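Local coordinates for protein antigen TpF1 (Treponema pallidum, PDB 2FJC) that binds ferric iron as a mini-ferritin of the Dps family, probably oxidises ferrous iron, and may have a structural role in the outer membrane, at residues His48-Glu53 and Ser101-Val106; Ser87-Glu92 and Glu111-Arg116. One frame throughout, in Å; residues are numbered along the deposited sequence.

How the contacts relate
Both contacts draw on helix 99-127, and their centres lie about 15 Å apart. Contact 1 (48-53 with 101-106) is helix against helix and almost wholly buried, with methyl groups as the sole currency. Contact 2 (87-92 with 111-116) sets a loop against a helix at a partly buried place, where an aromatic ring has apolar neighbours along its side and a polar end. The segments alternate along the chain, and a salt bridge ties the two together: Arg105 NH1 of contact 1 lies 2.7 Å from Glu92 OE1 of contact 2. The chemistry thus passes from purely apolar inside the bundle to mixed where the loop lies on it.

Contact 1: residues His48-Glu53 and Ser101-Val106; sequences HELLEE and SALARV
Leu51 and Leu103 reach for each other from two helices of the same bundle, each starting out to the side and bending inward at its end. The closest pair is Leu51 CD1 and Leu103 CD2, 4.4 Å apart. The same CD1 methyl of Leu51 also meets Val106 CG1, at 4.5 Å, so one branch of this leucine serves residues almost one turn apart on the partner helix. The first torsion of Leu51 (chi1 -95°) lies well off a staggered value, and chi2 near 0° is eclipsed, a conformation to read cautiously at 2.5 Å resolution.

Leu103 answers with a single branch as well. Its CD2 is the methyl that touches Leu51, and it also faces Leu50 CD2, 4.5 Å away. Leu50 and Val106 both leave their backbones pointing at the opposite helix. In Leu50, CG stands anti to the backbone N (chi1 173°), and it is the CD2 branch that meets the other helix.

The axes of the two short segments are 12.0 Å apart at an angle of 18°, so these two segments run nearly parallel and the contact is made through side-chain ends, with the backbones well apart. Other parts of the chain close the sides: Leu150 of helix 130-154 packs on Leu103 and Val106, Tyr35 of helix 8-38 lies on Val106, and Ile39 touches Leu51. The side chain of Leu51 is about 8 Å from a bound iron(III) ion, so this apolar layer belongs to the surroundings of an iron site.

With no hydrogen bond across it and a small buried area of 126 Å², the chemistry implies a light, nondirectional apolar contact within the four-helix bundle, with helices 8-38 and 130-154 packing on the same residues.

Contact 2: residues Ser87-Glu92 and Glu111-Arg116; sequences SGIAEE and EYLSTR
Tyr112 pushes its hydroxyl right up to a glycine backbone: the OH lies 3.3 Å from Gly88 CA and meets bare backbone there. The hydroxyl is hydrogen-bonded to Asp24 OD2 of helix 8-38, and the other oxygen of Asp24 pairs with Gly88 N and Ser87 OG, so one carboxylate joins the tyrosine to the turn it touches.

Ile89 meets the same ring obliquely. Its CG1 is 3.7 Å from Tyr112 CE1, and its CD1 goes on to Leu113 CG at 4.3 Å. CG1 lies beside the backbone N of Ile89, anti to the carbonyl carbon (chi1 -67°), and the extended chi2 carries CD1 onward to Leu113. From within the helix, Arg116 CG covers one face of the tyrosine ring, 3.8 Å above its plane and offset toward the rim.

The loop is shaped locally too, since Ile89 N donates to Ser87 OG over 3.0 Å with an N-H...O angle of 159°. This is an ST turn, formed just as the chain leaves helix 80-86. That short helix belongs to the long crossover between the second and third bundle helices, a hallmark of the Dps mini-ferritin fold, and here the crossover lies against the four-helix bundle.

Contact 1: residues His48-Glu53 and Ser101-Val106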
ATOM      1  N   HIS B  48     -10.924 -22.151 -12.793  1.00 33.05           N
ATOM      2  CA  HIS B  48      -9.676 -22.580 -12.171  1.00 34.17           C
ATOM      3  C   HIS B  48      -9.409 -21.650 -10.978  1.00 34.76           C
ATOM      4  O   HIS B  48      -9.087 -22.095  -9.878  1.00 36.41           O
ATOM      5  CB  HIS B  48      -8.540 -22.454 -13.200  1.00 34.49           C
ATOM      6  CG  HIS B  48      -7.193 -22.862 -12.691  1.00 32.80           C
ATOM      7  ND1 HIS B  48      -6.856 -24.176 -12.447  1.00 33.78           N
ATOM      8  CD2 HIS B  48      -6.083 -22.133 -12.423  1.00 32.84           C
ATOM      9  CE1 HIS B  48      -5.594 -24.240 -12.053  1.00 33.44           C
ATOM     10  NE2 HIS B  48      -5.102 -23.014 -12.029  1.00 33.45           N
ATOM     11  N   GLU B  49      -9.554 -20.354 -11.206  1.00 34.57           N
ATOM     12  CA  GLU B  49      -9.330 -19.360 -10.166  1.00 36.05           C
ATOM     13  C   GLU B  49     -10.416 -19.373  -9.102  1.00 35.59           C
ATOM     14  O   GLU B  49     -10.125 -19.211  -7.916  1.00 35.36           O
ATOM     15  CB  GLU B  49      -9.219 -17.966 -10.788  1.00 37.34           C
ATOM     16  CG  GLU B  49      -7.844 -17.690 -11.400  1.00 42.80           C
ATOM     17  CD  GLU B  49      -7.860 -16.576 -12.441  1.00 46.23           C
ATOM     18  OE1 GLU B  49      -8.800 -15.750 -12.431  1.00 48.34           O
ATOM     19  OE2 GLU B  49      -6.919 -16.523 -13.268  1.00 49.37           O
ATOM     20  N   LEU B  50     -11.666 -19.562  -9.521  1.00 33.58           N
ATOM     21  CA  LEU B  50     -12.769 -19.610  -8.576  1.00 33.22           C
ATOM     22  C   LEU B  50     -12.549 -20.772  -7.600  1.00 34.70           C
ATOM     23  O   LEU B  50     -12.729 -20.627  -6.390  1.00 34.86           O
ATOM     24  CB  LEU B  50     -14.092 -19.803  -9.310  1.00 31.19           C
ATOM     25  CG  LEU B  50     -15.330 -20.034  -8.437  1.00 29.59           C
ATOM     26  CD1 LEU B  50     -15.606 -18.815  -7.608  1.00 28.96           C
ATOM     27  CD2 LEU B  50     -16.528 -20.330  -9.309  1.00 29.27           C
ATOM     28  N   LEU B  51     -12.154 -21.921  -8.137  1.00 34.03           N
ATOM     29  CA  LEU B  51     -11.907 -23.101  -7.331  1.00 34.91           C
ATOM     30  C   LEU B  51     -10.827 -22.828  -6.283  1.00 36.07           C
ATOM     31  O   LEU B  51     -10.904 -23.318  -5.147  1.00 34.63           O
ATOM     32  CB  LEU B  51     -11.489 -24.267  -8.235  1.00 33.73           C
ATOM     33  CG  LEU B  51     -12.533 -25.284  -8.725  1.00 33.56           C
ATOM     34  CD1 LEU B  51     -13.922 -24.951  -8.196  1.00 31.34           C
ATOM     35  CD2 LEU B  51     -12.512 -25.339 -10.236  1.00 28.66           C
ATOM     36  N   GLU B  52      -9.815 -22.055  -6.664  1.00 36.66           N
ATOM     37  CA  GLU B  52      -8.751 -21.730  -5.730  1.00 37.87           C
ATOM     38  C   GLU B  52      -9.317 -20.846  -4.621  1.00 37.41           C
ATOM     39  O   GLU B  52      -9.019 -21.052  -3.450  1.00 37.31           O
ATOM     40  CB  GLU B  52      -7.599 -21.018  -6.440  1.00 39.14           C
ATOM     41  CG  GLU B  52      -6.527 -20.502  -5.493  1.00 42.71           C
ATOM     42  CD  GLU B  52      -5.303 -19.962  -6.221  1.00 46.37           C
ATOM     43  OE1 GLU B  52      -5.469 -19.288  -7.261  1.00 46.72           O
ATOM     44  OE2 GLU B  52      -4.174 -20.205  -5.742  1.00 48.00           O
ATOM     45  N   GLU B  53     -10.128 -19.861  -4.991  1.00 38.11           N
ATOM     46  CA  GLU B  53     -10.738 -18.984  -3.994  1.00 39.02           C
ATOM     47  C   GLU B  53     -11.468 -19.876  -3.001  1.00 37.87           C
ATOM     48  O   GLU B  53     -11.368 -19.687  -1.790  1.00 37.03           O
ATOM     49  CB  GLU B  53     -11.748 -18.032  -4.637  1.00 41.11           C
ATOM     50  CG  GLU B  53     -11.164 -16.798  -5.278  1.00 46.49           C
ATOM     51  CD  GLU B  53     -12.216 -15.970  -6.007  1.00 51.73           C
ATOM     52  OE1 GLU B  53     -13.312 -15.729  -5.429  1.00 51.82           O
ATOM     53  OE2 GLU B  53     -11.940 -15.557  -7.161  1.00 54.53           O
ATOM     54  N   SER B 101     -19.969 -29.948 -14.626  1.00 38.44           N
ATOM     55  CA  SER B 101     -20.022 -31.135 -13.800  1.00 38.91           C
ATOM     56  C   SER B 101     -19.294 -30.889 -12.471  1.00 39.41           C
ATOM     57  O   SER B 101     -19.780 -31.283 -11.401  1.00 40.88           O
ATOM     58  CB  SER B 101     -19.382 -32.292 -14.567  1.00 37.60           C
ATOM     59  OG  SER B 101     -19.701 -33.520 -13.968  1.00 41.53           O
ATOM     60  N   ALA B 102     -18.133 -30.237 -12.543  1.00 37.71           N
ATOM     61  CA  ALA B 102     -17.347 -29.935 -11.349  1.00 36.07           C
ATOM     62  C   ALA B 102     -18.081 -28.939 -10.459  1.00 35.44           C
ATOM     63  O   ALA B 102     -18.177 -29.127  -9.247  1.00 35.56           O
ATOM     64  CB  ALA B 102     -15.990 -29.367 -11.735  1.00 36.23           C
ATOM     65  N   LEU B 103     -18.607 -27.880 -11.059  1.00 34.16           N
ATOM     66  CA  LEU B 103     -19.311 -26.882 -10.281  1.00 34.66           C
ATOM     67  C   LEU B 103     -20.556 -27.461  -9.610  1.00 35.26           C
ATOM     68  O   LEU B 103     -20.857 -27.131  -8.460  1.00 35.36           O
ATOM     69  CB  LEU B 103     -19.689 -25.689 -11.158  1.00 32.20           C
ATOM     70  CG  LEU B 103     -18.511 -24.885 -11.717  1.00 31.82           C
ATOM     71  CD1 LEU B 103     -19.041 -23.680 -12.477  1.00 28.64           C
ATOM     72  CD2 LEU B 103     -17.583 -24.460 -10.587  1.00 30.89           C
ATOM     73  N   ALA B 104     -21.268 -28.335 -10.315  1.00 34.08           N
ATOM     74  CA  ALA B 104     -22.473 -28.934  -9.759  1.00 33.44           C
ATOM     75  C   ALA B 104     -22.106 -29.754  -8.536  1.00 32.91           C
ATOM     76  O   ALA B 104     -22.849 -29.798  -7.558  1.00 29.86           O
ATOM     77  CB  ALA B 104     -23.160 -29.816 -10.791  1.00 32.95           C
ATOM     78  N   ARG B 105     -20.950 -30.400  -8.594  1.00 33.64           N
ATOM     79  CA  ARG B 105     -20.508 -31.204  -7.467  1.00 35.76           C
ATOM     80  C   ARG B 105     -20.076 -30.357  -6.272  1.00 35.91           C
ATOM     81  O   ARG B 105     -20.395 -30.708  -5.135  1.00 36.17           O
ATOM     82  CB  ARG B 105     -19.385 -32.157  -7.888  1.00 36.25           C
ATOM     83  CG  ARG B 105     -19.857 -33.171  -8.895  1.00 38.44           C
ATOM     84  CD  ARG B 105     -18.778 -34.128  -9.340  1.00 40.40           C
ATOM     85  NE  ARG B 105     -19.207 -34.832 -10.545  1.00 42.57           N
ATOM     86  CZ  ARG B 105     -18.455 -35.688 -11.228  1.00 43.81           C
ATOM     87  NH1 ARG B 105     -17.221 -35.969 -10.828  1.00 44.33           N
ATOM     88  NH2 ARG B 105     -18.933 -36.242 -12.333  1.00 44.79           N
ATOM     89  N   VAL B 106     -19.370 -29.248  -6.497  1.00 34.72           N
ATOM     90  CA  VAL B 106     -18.981 -28.441  -5.344  1.00 34.59           C
ATOM     91  C   VAL B 106     -20.239 -27.796  -4.756  1.00 33.65           C
ATOM     92  O   VAL B 106     -20.346 -27.647  -3.551  1.00 32.97           O
ATOM     93  CB  VAL B 106     -17.910 -27.341  -5.675  1.00 34.66           C
ATOM     94  CG1 VAL B 106     -16.873 -27.897  -6.611  1.00 34.39           C
ATOM     95  CG2 VAL B 106     -18.556 -26.102  -6.236  1.00 35.30           C
TER

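Contact 2: residues Ser87-Glu92 and Glu111-Arg116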
ATOM      1  N   SER B  87     -15.362 -38.052   7.624  1.00 35.67           N
ATOM      2  CA  SER B  87     -16.012 -37.305   6.561  1.00 35.82           C
ATOM      3  C   SER B  87     -17.233 -37.922   5.901  1.00 37.01           C
ATOM      4  O   SER B  87     -17.271 -39.119   5.622  1.00 37.25           O
ATOM      5  CB  SER B  87     -14.999 -36.959   5.472  1.00 34.37           C
ATOM      6  OG  SER B  87     -15.580 -36.107   4.504  1.00 33.02           O
ATOM      7  N   GLY B  88     -18.224 -37.075   5.645  1.00 36.93           N
ATOM      8  CA  GLY B  88     -19.432 -37.506   4.981  1.00 37.05           C
ATOM      9  C   GLY B  88     -19.351 -37.071   3.530  1.00 38.63           C
ATOM     10  O   GLY B  88     -20.323 -37.176   2.782  1.00 39.55           O
ATOM     11  N   ILE B  89     -18.188 -36.569   3.129  1.00 37.19           N
ATOM     12  CA  ILE B  89     -17.986 -36.127   1.759  1.00 37.23           C
ATOM     13  C   ILE B  89     -17.127 -37.129   0.999  1.00 37.26           C
ATOM     14  O   ILE B  89     -16.029 -37.497   1.430  1.00 36.45           O
ATOM     15  CB  ILE B  89     -17.312 -34.740   1.703  1.00 37.16           C
ATOM     16  CG1 ILE B  89     -18.265 -33.678   2.250  1.00 36.88           C
ATOM     17  CG2 ILE B  89     -16.933 -34.403   0.273  1.00 37.26           C
ATOM     18  CD1 ILE B  89     -17.696 -32.286   2.237  1.00 37.55           C
ATOM     19  N   ALA B  90     -17.639 -37.571  -0.140  1.00 36.65           N
ATOM     20  CA  ALA B  90     -16.925 -38.530  -0.959  1.00 36.53           C
ATOM     21  C   ALA B  90     -15.821 -37.826  -1.741  1.00 37.13           C
ATOM     22  O   ALA B  90     -16.004 -36.705  -2.232  1.00 35.52           O
ATOM     23  CB  ALA B  90     -17.900 -39.211  -1.922  1.00 34.68           C
ATOM     24  N   GLU B  91     -14.674 -38.486  -1.850  1.00 37.65           N
ATOM     25  CA  GLU B  91     -13.557 -37.930  -2.596  1.00 39.41           C
ATOM     26  C   GLU B  91     -13.809 -38.094  -4.092  1.00 40.73           C
ATOM     27  O   GLU B  91     -14.524 -38.999  -4.510  1.00 41.22           O
ATOM     28  CB  GLU B  91     -12.253 -38.628  -2.204  1.00 38.67           C
ATOM     29  CG  GLU B  91     -11.863 -38.402  -0.753  1.00 38.24           C
ATOM     30  CD  GLU B  91     -10.386 -38.609  -0.510  1.00 38.57           C
ATOM     31  OE1 GLU B  91      -9.901 -39.747  -0.674  1.00 40.98           O
ATOM     32  OE2 GLU B  91      -9.701 -37.628  -0.158  1.00 38.23           O
ATOM     33  N   GLU B  92     -13.239 -37.197  -4.891  1.00 42.87           N
ATOM     34  CA  GLU B  92     -13.391 -37.251  -6.335  1.00 44.05           C
ATOM     35  C   GLU B  92     -12.354 -38.232  -6.859  1.00 45.99           C
ATOM     36  O   GLU B  92     -11.154 -38.010  -6.723  1.00 44.87           O
ATOM     37  CB  GLU B  92     -13.163 -35.872  -6.952  1.00 42.98           C
ATOM     38  CG  GLU B  92     -13.390 -35.843  -8.439  1.00 43.61           C
ATOM     39  CD  GLU B  92     -14.783 -36.320  -8.815  1.00 45.32           C
ATOM     40  OE1 GLU B  92     -15.755 -35.561  -8.610  1.00 43.38           O
ATOM     41  OE2 GLU B  92     -14.906 -37.464  -9.306  1.00 46.06           O
ATOM     42  N   GLU B 111     -23.765 -27.399  -0.214  1.00 35.00           N
ATOM     43  CA  GLU B 111     -25.094 -27.524   0.361  1.00 36.38           C
ATOM     44  C   GLU B 111     -25.076 -28.552   1.488  1.00 35.84           C
ATOM     45  O   GLU B 111     -25.706 -28.352   2.521  1.00 35.42           O
ATOM     46  CB  GLU B 111     -26.107 -27.912  -0.725  1.00 36.55           C
ATOM     47  CG  GLU B 111     -26.288 -26.825  -1.773  1.00 39.06           C
ATOM     48  CD  GLU B 111     -27.116 -27.272  -2.970  1.00 39.51           C
ATOM     49  OE1 GLU B 111     -26.892 -28.394  -3.465  1.00 40.98           O
ATOM     50  OE2 GLU B 111     -27.975 -26.492  -3.428  1.00 40.34           O
ATOM     51  N   TYR B 112     -24.346 -29.643   1.295  1.00 35.24           N
ATOM     52  CA  TYR B 112     -24.249 -30.647   2.335  1.00 37.11           C
ATOM     53  C   TYR B 112     -23.607 -30.005   3.565  1.00 37.37           C
ATOM     54  O   TYR B 112     -24.102 -30.178   4.676  1.00 39.26           O
ATOM     55  CB  TYR B 112     -23.429 -31.852   1.860  1.00 35.84           C
ATOM     56  CG  TYR B 112     -22.853 -32.690   2.978  1.00 37.81           C
ATOM     57  CD1 TYR B 112     -21.627 -32.362   3.561  1.00 38.38           C
ATOM     58  CD2 TYR B 112     -23.533 -33.810   3.464  1.00 39.79           C
ATOM     59  CE1 TYR B 112     -21.090 -33.125   4.598  1.00 39.98           C
ATOM     60  CE2 TYR B 112     -23.004 -34.582   4.504  1.00 39.93           C
ATOM     61  CZ  TYR B 112     -21.781 -34.229   5.065  1.00 40.89           C
ATOM     62  OH  TYR B 112     -21.251 -34.957   6.110  1.00 44.03           O
ATOM     63  N   LEU B 113     -22.519 -29.262   3.370  1.00 36.05           N
ATOM     64  CA  LEU B 113     -21.857 -28.591   4.495  1.00 36.35           C
ATOM     65  C   LEU B 113     -22.800 -27.604   5.162  1.00 35.93           C
ATOM     66  O   LEU B 113     -22.842 -27.499   6.384  1.00 35.90           O
ATOM     67  CB  LEU B 113     -20.604 -27.829   4.044  1.00 36.18           C
ATOM     68  CG  LEU B 113     -19.323 -28.636   3.839  1.00 37.02           C
ATOM     69  CD1 LEU B 113     -18.213 -27.722   3.369  1.00 35.79           C
ATOM     70  CD2 LEU B 113     -18.941 -29.313   5.141  1.00 35.84           C
ATOM     71  N   SER B 114     -23.553 -26.876   4.349  1.00 35.71           N
ATOM     72  CA  SER B 114     -24.485 -25.893   4.860  1.00 35.69           C
ATOM     73  C   SER B 114     -25.505 -26.504   5.822  1.00 37.00           C
ATOM     74  O   SER B 114     -25.742 -25.960   6.899  1.00 36.19           O
ATOM     75  CB  SER B 114     -25.206 -25.212   3.704  1.00 35.54           C
ATOM     76  OG  SER B 114     -26.019 -24.144   4.162  1.00 34.64           O
ATOM     77  N   THR B 115     -26.110 -27.630   5.448  1.00 37.09           N
ATOM     78  CA  THR B 115     -27.083 -28.243   6.334  1.00 38.39           C
ATOM     79  C   THR B 115     -26.376 -28.768   7.595  1.00 38.31           C
ATOM     80  O   THR B 115     -26.908 -28.672   8.701  1.00 37.28           O
ATOM     81  CB  THR B 115     -27.860 -29.386   5.630  1.00 39.83           C
ATOM     82  OG1 THR B 115     -26.979 -30.481   5.370  1.00 45.29           O
ATOM     83  CG2 THR B 115     -28.444 -28.904   4.313  1.00 38.60           C
ATOM     84  N   ARG B 116     -25.172 -29.303   7.436  1.00 36.99           N
ATOM     85  CA  ARG B 116     -24.448 -29.802   8.592  1.00 39.32           C
ATOM     86  C   ARG B 116     -24.050 -28.659   9.527  1.00 38.09           C
ATOM     87  O   ARG B 116     -24.184 -28.772  10.741  1.00 36.57           O
ATOM     88  CB  ARG B 116     -23.217 -30.603   8.162  1.00 41.41           C
ATOM     89  CG  ARG B 116     -23.592 -31.875   7.413  1.00 46.75           C
ATOM     90  CD  ARG B 116     -22.838 -33.079   7.946  1.00 52.48           C
ATOM     91  NE  ARG B 116     -23.113 -33.313   9.360  1.00 55.13           N
ATOM     92  CZ  ARG B 116     -24.307 -33.640   9.844  1.00 57.30           C
ATOM     93  NH1 ARG B 116     -24.467 -33.831  11.148  1.00 57.57           N
ATOM     94  NH2 ARG B 116     -25.341 -33.783   9.023  1.00 58.23           N
TER